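Local coordinates for protein GH62 arabinofuranosidase (Podospora anserina, PDB 4N4B) that probably removes terminal non-reducing alpha-L-arabinofuranosyl units from xylan by hydrolysis, as a secreted calcium-containing beta-propeller enzyme of glycoside hydrolase family 62, at residues Leu22-Gln27 / Gln256-Thr261; His240-Ser245 / Trp266-Asn271. All blocks are in the same frame, centred on the assembly; numbering follows the deposited sequence.

Contact 1 of 2, residues Leu22-Gln27 / Gln256-Thr261; sequences LPTTWQ and QGLANT
Leu258 packs against Leu22, Pro23 and Trp26, just beyond the short edge strand 256-257 of one propeller blade. Leu258 and Ala259 both face Ser245 of strand 241-248, which makes a classic beta bulge. The N-terminal loop 22-27 lies against this bulge and then runs into strand 28-30 of the next sheet. No hydrogen bond joins the two segments, so the contact rests on apolar side chains and on backbone oxygens that meet methyl groups.

Leu258 does most of the work. Its CG is anti to the backbone N (chi1 -177°), which carries both methyls towards the loop. CD2 is the inner methyl, 3.9 Å from NE1 of Trp26 and 4.1 Å from CD1 of Leu22. Leu258 crosses each of these side chains at about a right angle. CD1 turns to the backbone instead and sits 3.5 Å from the carbonyl O of Pro23.

CG of Trp26 is anti to its carbonyl carbon (chi1 -71°), which brings CD1 and NE1 of the indole to both bulge residues, met obliquely. One face carries CG of Pro23, 3.8 Å above the ring plane near its rim. His332 also stacks on this indole. Asn264 binds the carbonyl O of Thr24 through ND2. CB of Ala259 points at the loop and touches O of Thr24 at 3.5 Å and CD1 of Trp26 at 3.7 Å.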
ATOM      1  N   LEU A  22      -7.445 -17.710  -8.046  1.00 21.58           N
ATOM      2  CA  LEU A  22      -8.031 -16.819  -7.028  1.00 19.47           C
ATOM      3  C   LEU A  22      -9.428 -17.246  -6.773  1.00 22.76           C
ATOM      4  O   LEU A  22     -10.185 -17.436  -7.732  1.00 25.09           O
ATOM      5  CB  LEU A  22      -8.093 -15.386  -7.489  1.00 20.67           C
ATOM      6  CG  LEU A  22      -6.752 -14.686  -7.646  1.00 21.00           C
ATOM      7  CD1 LEU A  22      -6.912 -13.204  -8.081  1.00 23.77           C
ATOM      8  CD2 LEU A  22      -5.883 -14.670  -6.443  1.00 20.04           C
ATOM      9  N   PRO A  23      -9.835 -17.351  -5.460  1.00 19.16           N
ATOM     10  CA  PRO A  23     -11.252 -17.622  -5.175  1.00 18.80           C
ATOM     11  C   PRO A  23     -12.071 -16.371  -5.427  1.00 16.62           C
ATOM     12  O   PRO A  23     -11.586 -15.200  -5.328  1.00 19.56           O
ATOM     13  CB  PRO A  23     -11.169 -18.100  -3.708  1.00 20.89           C
ATOM     14  CG  PRO A  23     -10.064 -17.203  -3.136  1.00 17.49           C
ATOM     15  CD  PRO A  23      -9.049 -17.069  -4.249  1.00 17.49           C
ATOM     16  N   THR A  24     -13.365 -16.543  -5.655  1.00 22.34           N
ATOM     17  CA  THR A  24     -14.302 -15.448  -5.648  1.00 22.46           C
ATOM     18  C   THR A  24     -14.770 -15.017  -4.217  1.00 21.80           C
ATOM     19  O   THR A  24     -15.152 -13.849  -4.028  1.00 25.00           O
ATOM     20  CB  THR A  24     -15.500 -15.739  -6.572  1.00 28.38           C
ATOM     21  OG1 THR A  24     -16.184 -16.868  -6.064  1.00 33.32           O
ATOM     22  CG2 THR A  24     -15.005 -16.102  -7.945  1.00 26.25           C
ATOM     23  N   THR A  25     -14.694 -15.931  -3.215  1.00 19.91           N
ATOM     24  CA  THR A  25     -14.907 -15.553  -1.765  1.00 17.03           C
ATOM     25  C   THR A  25     -13.586 -15.813  -1.032  1.00 15.52           C
ATOM     26  O   THR A  25     -12.770 -16.676  -1.318  1.00 18.10           O
ATOM     27  CB  THR A  25     -16.039 -16.339  -1.087  1.00 21.53           C
ATOM     28  OG1 THR A  25     -15.589 -17.653  -0.641  1.00 30.66           O
ATOM     29  CG2 THR A  25     -17.311 -16.326  -1.894  1.00 23.06           C
ATOM     30  N   TRP A  26     -13.383 -14.964  -0.020  1.00 14.00           N
ATOM     31  CA  TRP A  26     -12.116 -14.922   0.698  1.00 13.06           C
ATOM     32  C   TRP A  26     -12.358 -15.091   2.205  1.00 11.62           C
ATOM     33  O   TRP A  26     -13.307 -14.557   2.742  1.00 12.45           O
ATOM     34  CB  TRP A  26     -11.460 -13.500   0.489  1.00 12.70           C
ATOM     35  CG  TRP A  26     -10.958 -13.335  -0.934  1.00 11.59           C
ATOM     36  CD1 TRP A  26     -11.740 -13.246  -2.038  1.00 12.81           C
ATOM     37  CD2 TRP A  26      -9.615 -13.461  -1.371  1.00 11.24           C
ATOM     38  NE1 TRP A  26     -10.944 -13.227  -3.147  1.00 11.96           N
ATOM     39  CE2 TRP A  26      -9.653 -13.372  -2.799  1.00 11.77           C
ATOM     40  CE3 TRP A  26      -8.396 -13.620  -0.732  1.00 11.26           C
ATOM     41  CZ2 TRP A  26      -8.502 -13.458  -3.568  1.00 12.40           C
ATOM     42  CZ3 TRP A  26      -7.259 -13.659  -1.487  1.00 12.75           C
ATOM     43  CH2 TRP A  26      -7.329 -13.656  -2.926  1.00 10.96           C
ATOM     44  N   GLN A  27     -11.400 -15.769   2.826  1.00 11.96           N
ATOM     45  CA  GLN A  27     -11.382 -15.981   4.281  0.50 11.71           C
ATOM     46  C   GLN A  27      -9.985 -15.822   4.801  1.00 12.34           C
ATOM     47  O   GLN A  27      -9.020 -16.263   4.164  1.00 13.11           O
ATOM     48  CB  GLN A  27     -11.915 -17.376   4.661  0.50 13.47           C
ATOM     49  CG  GLN A  27     -13.298 -17.749   4.089  0.50 14.25           C
ATOM     50  CD  GLN A  27     -14.478 -16.924   4.568  0.50 13.55           C
ATOM     51  OE1 GLN A  27     -15.515 -16.759   3.900  0.50 16.56           O
ATOM     52  NE2 GLN A  27     -14.301 -16.357   5.699  0.50 12.03           N
ATOM     53  N   GLN A 256     -12.922  -6.295 -13.684  1.00 14.26           N
ATOM     54  CA  GLN A 256     -14.106  -7.136 -13.397  1.00 15.75           C
ATOM     55  C   GLN A 256     -14.111  -7.378 -11.876  1.00 14.71           C
ATOM     56  O   GLN A 256     -13.085  -7.846 -11.347  1.00 14.84           O
ATOM     57  CB  GLN A 256     -13.959  -8.454 -14.174  1.00 20.65           C
ATOM     58  CG  GLN A 256     -15.007  -9.515 -13.903  1.00 32.72           C
ATOM     59  CD  GLN A 256     -14.659 -10.916 -14.484  1.00 47.47           C
ATOM     60  OE1 GLN A 256     -13.635 -11.109 -15.186  1.00 55.74           O
ATOM     61  NE2 GLN A 256     -15.526 -11.905 -14.185  1.00 56.97           N
ATOM     62  N   GLY A 257     -15.238  -7.272 -11.225  1.00 16.09           N
ATOM     63  CA  GLY A 257     -15.308  -7.491  -9.780  1.00 13.66           C
ATOM     64  C   GLY A 257     -14.965  -8.857  -9.458  1.00 16.39           C
ATOM     65  O   GLY A 257     -15.228  -9.830 -10.176  1.00 17.74           O
ATOM     66  N   LEU A 258     -14.175  -9.002  -8.390  1.00 14.48           N
ATOM     67  CA  LEU A 258     -13.789 -10.261  -7.795  1.00 14.07           C
ATOM     68  C   LEU A 258     -14.596 -10.484  -6.541  1.00 16.06           C
ATOM     69  O   LEU A 258     -15.668 -11.092  -6.521  1.00 19.36           O
ATOM     70  CB  LEU A 258     -12.300 -10.373  -7.614  1.00 14.03           C
ATOM     71  CG  LEU A 258     -11.826 -11.708  -7.050  1.00 16.13           C
ATOM     72  CD1 LEU A 258     -12.039 -12.925  -7.986  1.00 17.78           C
ATOM     73  CD2 LEU A 258     -10.363 -11.635  -6.605  1.00 17.22           C
ATOM     74  N   ALA A 259     -14.197  -9.817  -5.458  1.00 12.84           N
ATOM     75  CA  ALA A 259     -14.886  -9.777  -4.171  1.00 13.60           C
ATOM     76  C   ALA A 259     -14.928  -8.337  -3.795  1.00 12.89           C
ATOM     77  O   ALA A 259     -13.922  -7.794  -3.294  1.00 12.37           O
ATOM     78  CB  ALA A 259     -14.113 -10.636  -3.142  1.00 14.13           C
ATOM     79  N   ASN A 260     -16.013  -7.634  -4.081  1.00 13.69           N
ATOM     80  CA  ASN A 260     -16.068  -6.202  -3.940  1.00 12.76           C
ATOM     81  C   ASN A 260     -17.378  -5.663  -3.363  1.00 13.24           C
ATOM     82  O   ASN A 260     -17.730  -4.508  -3.568  1.00 13.41           O
ATOM     83  CB  ASN A 260     -15.754  -5.508  -5.310  1.00 13.20           C
ATOM     84  CG  ASN A 260     -16.809  -5.714  -6.351  1.00 16.01           C
ATOM     85  OD1 ASN A 260     -17.790  -6.412  -6.147  1.00 16.00           O
ATOM     86  ND2 ASN A 260     -16.525  -5.176  -7.518  1.00 16.16           N
ATOM     87  N   THR A 261     -18.027  -6.530  -2.592  1.00 13.37           N
ATOM     88  CA  THR A 261     -19.201  -6.084  -1.856  1.00 13.70           C
ATOM     89  C   THR A 261     -19.054  -6.317  -0.386  1.00 13.94           C
ATOM     90  O   THR A 261     -18.199  -7.157  -0.004  1.00 12.55           O
ATOM     91  CB  THR A 261     -20.468  -6.897  -2.338  1.00 15.03           C
ATOM     92  OG1 THR A 261     -20.340  -8.263  -2.133  1.00 17.44           O
ATOM     93  CG2 THR A 261     -20.765  -6.647  -3.836  1.00 17.68           C
TER

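Contact 2 of 2, residues His240-Ser245 / Trp266-Asn271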
ATOM      1  N   HIS A 240     -16.457   1.376   9.112  1.00 12.16           N
ATOM      2  CA  HIS A 240     -15.112   0.718   9.209  1.00 12.51           C
ATOM      3  C   HIS A 240     -14.558   0.427   7.848  1.00 10.03           C
ATOM      4  O   HIS A 240     -15.214   0.249   6.828  1.00 11.17           O
ATOM      5  CB  HIS A 240     -15.279  -0.615   9.957  1.00 12.36           C
ATOM      6  CG  HIS A 240     -15.662  -0.405  11.389  1.00 15.78           C
ATOM      7  ND1 HIS A 240     -16.862  -0.832  11.939  1.00 22.86           N
ATOM      8  CD2 HIS A 240     -15.009   0.265  12.348  1.00 17.12           C
ATOM      9  CE1 HIS A 240     -16.896  -0.478  13.197  1.00 18.30           C
ATOM     10  NE2 HIS A 240     -15.825   0.228  13.464  1.00 20.86           N
ATOM     11  N   ARG A 241     -13.218   0.444   7.790  1.00  9.40           N
ATOM     12  CA  ARG A 241     -12.465   0.241   6.569  1.00  8.52           C
ATOM     13  C   ARG A 241     -12.485  -1.228   6.141  1.00  8.08           C
ATOM     14  O   ARG A 241     -12.509  -2.152   6.972  1.00  8.59           O
ATOM     15  CB  ARG A 241     -11.038   0.679   6.788  1.00  8.79           C
ATOM     16  CG  ARG A 241     -10.829   2.113   7.261  1.00 10.26           C
ATOM     17  CD  ARG A 241     -11.571   3.097   6.375  1.00 10.35           C
ATOM     18  NE  ARG A 241     -11.271   4.472   6.752  1.00 11.74           N
ATOM     19  CZ  ARG A 241     -10.427   5.287   6.132  1.00 12.13           C
ATOM     20  NH1 ARG A 241      -9.619   4.818   5.171  1.00 11.91           N
ATOM     21  NH2 ARG A 241     -10.325   6.555   6.564  1.00 12.34           N
ATOM     22  N   TRP A 242     -12.481  -1.451   4.839  1.00  7.57           N
ATOM     23  CA  TRP A 242     -12.439  -2.755   4.249  1.00  8.25           C
ATOM     24  C   TRP A 242     -11.851  -2.669   2.850  1.00  9.00           C
ATOM     25  O   TRP A 242     -11.662  -1.570   2.314  1.00  9.79           O
ATOM     26  CB  TRP A 242     -13.825  -3.394   4.214  1.00  9.26           C
ATOM     27  CG  TRP A 242     -14.884  -2.732   3.407  1.00 10.03           C
ATOM     28  CD1 TRP A 242     -15.387  -1.456   3.607  1.00 10.16           C
ATOM     29  CD2 TRP A 242     -15.445  -3.214   2.198  1.00 10.18           C
ATOM     30  NE1 TRP A 242     -16.354  -1.202   2.642  1.00 10.81           N
ATOM     31  CE2 TRP A 242     -16.407  -2.272   1.778  1.00 11.13           C
ATOM     32  CE3 TRP A 242     -15.319  -4.403   1.478  1.00 11.87           C
ATOM     33  CZ2 TRP A 242     -17.168  -2.447   0.627  1.00 10.96           C
ATOM     34  CZ3 TRP A 242     -16.140  -4.617   0.381  1.00 12.68           C
ATOM     35  CH2 TRP A 242     -17.051  -3.624  -0.040  1.00 11.96           C
ATOM     36  N   PHE A 243     -11.585  -3.813   2.244  1.00  8.91           N
ATOM     37  CA  PHE A 243     -10.989  -3.900   0.906  1.00  8.51           C
ATOM     38  C   PHE A 243     -11.967  -4.553  -0.085  1.00  9.66           C
ATOM     39  O   PHE A 243     -12.546  -5.623   0.160  1.00  9.78           O
ATOM     40  CB  PHE A 243      -9.667  -4.686   0.933  1.00  8.49           C
ATOM     41  CG  PHE A 243      -8.540  -3.817   1.373  1.00  9.00           C
ATOM     42  CD1 PHE A 243      -7.840  -2.968   0.518  1.00  9.47           C
ATOM     43  CD2 PHE A 243      -8.222  -3.814   2.730  1.00 10.18           C
ATOM     44  CE1 PHE A 243      -6.806  -2.159   1.035  1.00 10.78           C
ATOM     45  CE2 PHE A 243      -7.221  -2.993   3.178  1.00 11.24           C
ATOM     46  CZ  PHE A 243      -6.570  -2.143   2.343  1.00 11.74           C
ATOM     47  N   ARG A 244     -11.951  -3.929  -1.266  1.00  9.73           N
ATOM     48  CA  ARG A 244     -12.627  -4.450  -2.469  1.00 10.48           C
ATOM     49  C   ARG A 244     -11.575  -4.843  -3.473  1.00 10.81           C
ATOM     50  O   ARG A 244     -10.454  -4.359  -3.496  1.00  9.84           O
ATOM     51  CB  ARG A 244     -13.391  -3.280  -3.052  1.00 10.35           C
ATOM     52  CG  ARG A 244     -14.406  -2.683  -2.144  1.00 11.75           C
ATOM     53  CD  ARG A 244     -15.260  -1.582  -2.767  1.00 12.02           C
ATOM     54  NE  ARG A 244     -16.185  -2.148  -3.757  1.00 13.68           N
ATOM     55  CZ  ARG A 244     -16.650  -1.492  -4.783  1.00 13.29           C
ATOM     56  NH1 ARG A 244     -16.298  -0.278  -5.050  1.00 13.10           N
ATOM     57  NH2 ARG A 244     -17.473  -2.134  -5.606  1.00 17.15           N
ATOM     58  N   SER A 245     -11.939  -5.810  -4.325  1.00 10.58           N
ATOM     59  CA  SER A 245     -11.039  -6.415  -5.315  1.00 10.91           C
ATOM     60  C   SER A 245     -11.687  -6.635  -6.691  1.00 11.31           C
ATOM     61  O   SER A 245     -12.930  -6.862  -6.833  1.00 11.61           O
ATOM     62  CB  SER A 245     -10.577  -7.745  -4.828  1.00 11.14           C
ATOM     63  OG  SER A 245     -11.569  -8.716  -4.572  1.00 11.24           O
ATOM     64  N   TRP A 266     -13.201  -8.506  -0.196  1.00  9.63           N
ATOM     65  CA  TRP A 266     -11.834  -9.012  -0.170  1.00  9.25           C
ATOM     66  C   TRP A 266     -11.287  -9.250   1.250  1.00  9.05           C
ATOM     67  O   TRP A 266     -10.914 -10.357   1.574  1.00  9.75           O
ATOM     68  CB  TRP A 266     -10.849  -8.197  -1.050  1.00 10.35           C
ATOM     69  CG  TRP A 266      -9.554  -8.938  -1.328  1.00  9.73           C
ATOM     70  CD1 TRP A 266      -9.396  -9.935  -2.242  1.00 10.51           C
ATOM     71  CD2 TRP A 266      -8.252  -8.756  -0.746  1.00  9.33           C
ATOM     72  NE1 TRP A 266      -8.138 -10.402  -2.259  1.00  9.73           N
ATOM     73  CE2 TRP A 266      -7.383  -9.718  -1.330  1.00  9.31           C
ATOM     74  CE3 TRP A 266      -7.744  -7.960   0.270  1.00  9.35           C
ATOM     75  CZ2 TRP A 266      -6.086  -9.852  -0.956  1.00 10.08           C
ATOM     76  CZ3 TRP A 266      -6.457  -8.052   0.631  1.00  9.60           C
ATOM     77  CH2 TRP A 266      -5.596  -8.974   0.014  1.00  9.69           C
ATOM     78  N   ALA A 267     -11.401  -8.213   2.069  1.00 10.00           N
ATOM     79  CA  ALA A 267     -11.048  -8.337   3.510  1.00  9.56           C
ATOM     80  C   ALA A 267     -11.865  -7.305   4.265  1.00  9.82           C
ATOM     81  O   ALA A 267     -11.931  -6.130   3.912  1.00  9.92           O
ATOM     82  CB  ALA A 267      -9.556  -8.124   3.768  1.00  9.85           C
ATOM     83  N   ARG A 268     -12.542  -7.806   5.337  1.00  9.55           N
ATOM     84  CA  ARG A 268     -13.472  -6.998   6.101  1.00  9.69           C
ATOM     85  C   ARG A 268     -13.660  -7.732   7.428  1.00  9.80           C
ATOM     86  O   ARG A 268     -13.367  -8.885   7.543  1.00 10.00           O
ATOM     87  CB  ARG A 268     -14.800  -6.814   5.324  1.00 10.54           C
ATOM     88  CG  ARG A 268     -15.822  -5.915   5.951  1.00 11.31           C
ATOM     89  CD  ARG A 268     -16.951  -5.445   4.954  1.00 13.06           C
ATOM     90  NE  ARG A 268     -17.902  -4.588   5.642  1.00 13.09           N
ATOM     91  CZ  ARG A 268     -18.961  -5.087   6.318  1.00 17.02           C
ATOM     92  NH1 ARG A 268     -19.295  -6.330   6.259  1.00 16.58           N
ATOM     93  NH2 ARG A 268     -19.633  -4.264   7.078  1.00 20.18           N
ATOM     94  N   SER A 269     -14.287  -7.036   8.374  1.00 10.24           N
ATOM     95  CA  SER A 269     -14.575  -7.667   9.668  1.00 10.63           C
ATOM     96  C   SER A 269     -15.309  -8.982   9.522  1.00 11.41           C
ATOM     97  O   SER A 269     -15.137  -9.883  10.341  1.00 12.92           O
ATOM     98  CB  SER A 269     -15.385  -6.790  10.569  1.00 11.44           C
ATOM     99  OG  SER A 269     -16.614  -6.455  10.019  1.00 13.59           O
ATOM    100  N   ASN A 270     -16.163  -9.142   8.531  1.00 11.75           N
ATOM    101  CA  ASN A 270     -16.929 -10.336   8.371  1.00 11.93           C
ATOM    102  C   ASN A 270     -16.247 -11.532   7.744  1.00 12.61           C
ATOM    103  O   ASN A 270     -16.849 -12.615   7.665  1.00 16.12           O
ATOM    104  CB  ASN A 270     -18.294 -10.073   7.726  1.00 13.53           C
ATOM    105  CG  ASN A 270     -18.171  -9.493   6.341  1.00 15.02           C
ATOM    106  OD1 ASN A 270     -17.296  -8.688   6.037  1.00 15.06           O
ATOM    107  ND2 ASN A 270     -19.110  -9.843   5.481  1.00 15.29           N
ATOM    108  N   ASN A 271     -15.002 -11.377   7.293  1.00 10.90           N
ATOM    109  CA  ASN A 271     -14.264 -12.543   6.789  1.00 11.04           C
ATOM    110  C   ASN A 271     -12.868 -12.688   7.354  1.00 10.14           C
ATOM    111  O   ASN A 271     -12.057 -13.408   6.828  1.00 10.84           O
ATOM    112  CB  ASN A 271     -14.278 -12.629   5.247  1.00 11.91           C
ATOM    113  CG  ASN A 271     -13.366 -11.580   4.573  1.00 10.44           C
ATOM    114  OD1 ASN A 271     -12.925 -10.610   5.241  1.00 10.52           O
ATOM    115  ND2 ASN A 271     -13.105 -11.756   3.269  1.00 10.70           N
TER
HETATM  116  O   HOH W   1     -17.001  -2.073   6.744  1.00 14.05           O
HETATM  117  O   HOH W   2     -14.110  -4.015   8.261  1.00 11.90           O
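Trp266 starts a short antiparallel pairing with Phe243 of strand 241-248, in a propeller blade. Its N gives a weak bond to Phe243 O. Ala267 N gives that same oxygen a second weak bond, at 3.4 Å. Both residues therefore face Phe243, a classic beta bulge. CG of Trp266 is anti to the backbone N (chi1 -164°), and the indole stands roughly at right angles to the strand. CE3 is 3.9 Å from CB of Phe243, which comes to the ring edge near its plane. CD1 is 3.4 Å from OG of Ser245, which hydrogen-bonds Ala259 O. With an alanine here, CB of Phe243 and Ser245 would probably lose the indole beside them, and a gap would open against the strand. The side chain of Phe243 lies about 5 Å from that of the calcium-binding His285 and about 8 Å from the bound calcium ion.

Ala267 O takes the straight bond from Phe243 N (2.9 Å, 167°), in the carbonyl plane.

Arg268 runs extended from CG to NE over the Trp242 indole. Its CD lies 3.5 Å above the ring, towards the rim, and CG of Arg244 covers the opposite face. The guanidinium stands 84° to the indole, at most a weak cation-pi partner. NE binds a water held by His240 O, and NH2 forms a salt bridge with Asp238.

Ser269 N reaches Arg241 O through a second water. Asn270 OD1 takes a weak bond from Arg268 NH1. Asn271 ties the turn together: OD1 accepts Arg268 N at 2.8 Å, and ND2 binds Trp266 O from above its carbonyl plane.

The segment bridges two sheets. Strand 228-235 flanks strand 241-248 and touches Trp266 through Leu231. Trp28 of strand 28-30 packs on Ala267 and Asn271, and strand 272-274 follows directly.

Both contacts involve the blade that holds strands 241-248 and 256-257, and both sit where it meets the sheet of strands 28-30 and 272-274. Contact 2 is buried, the Phe243 side chain about 8 Å from a bound calcium ion. Contact 1 lies further out, is partly buried and is away from the annotated sites. Their chemistry follows: contact 1 is apolar, whereas contact 2 adds backbone bonds, waters and a charged arginine. The bulge at Leu258 and Ala259 faces Ser245 of contact 2; that at Trp266 and Ala267 faces Phe243 within contact 2. Ser245 OG holds Ala259 O, Arg244 NE holds Asn260 O, and Trp26 CZ2 lies 3.3 Å from Trp266 NE1. Asn271 ND2 also binds Trp26 O.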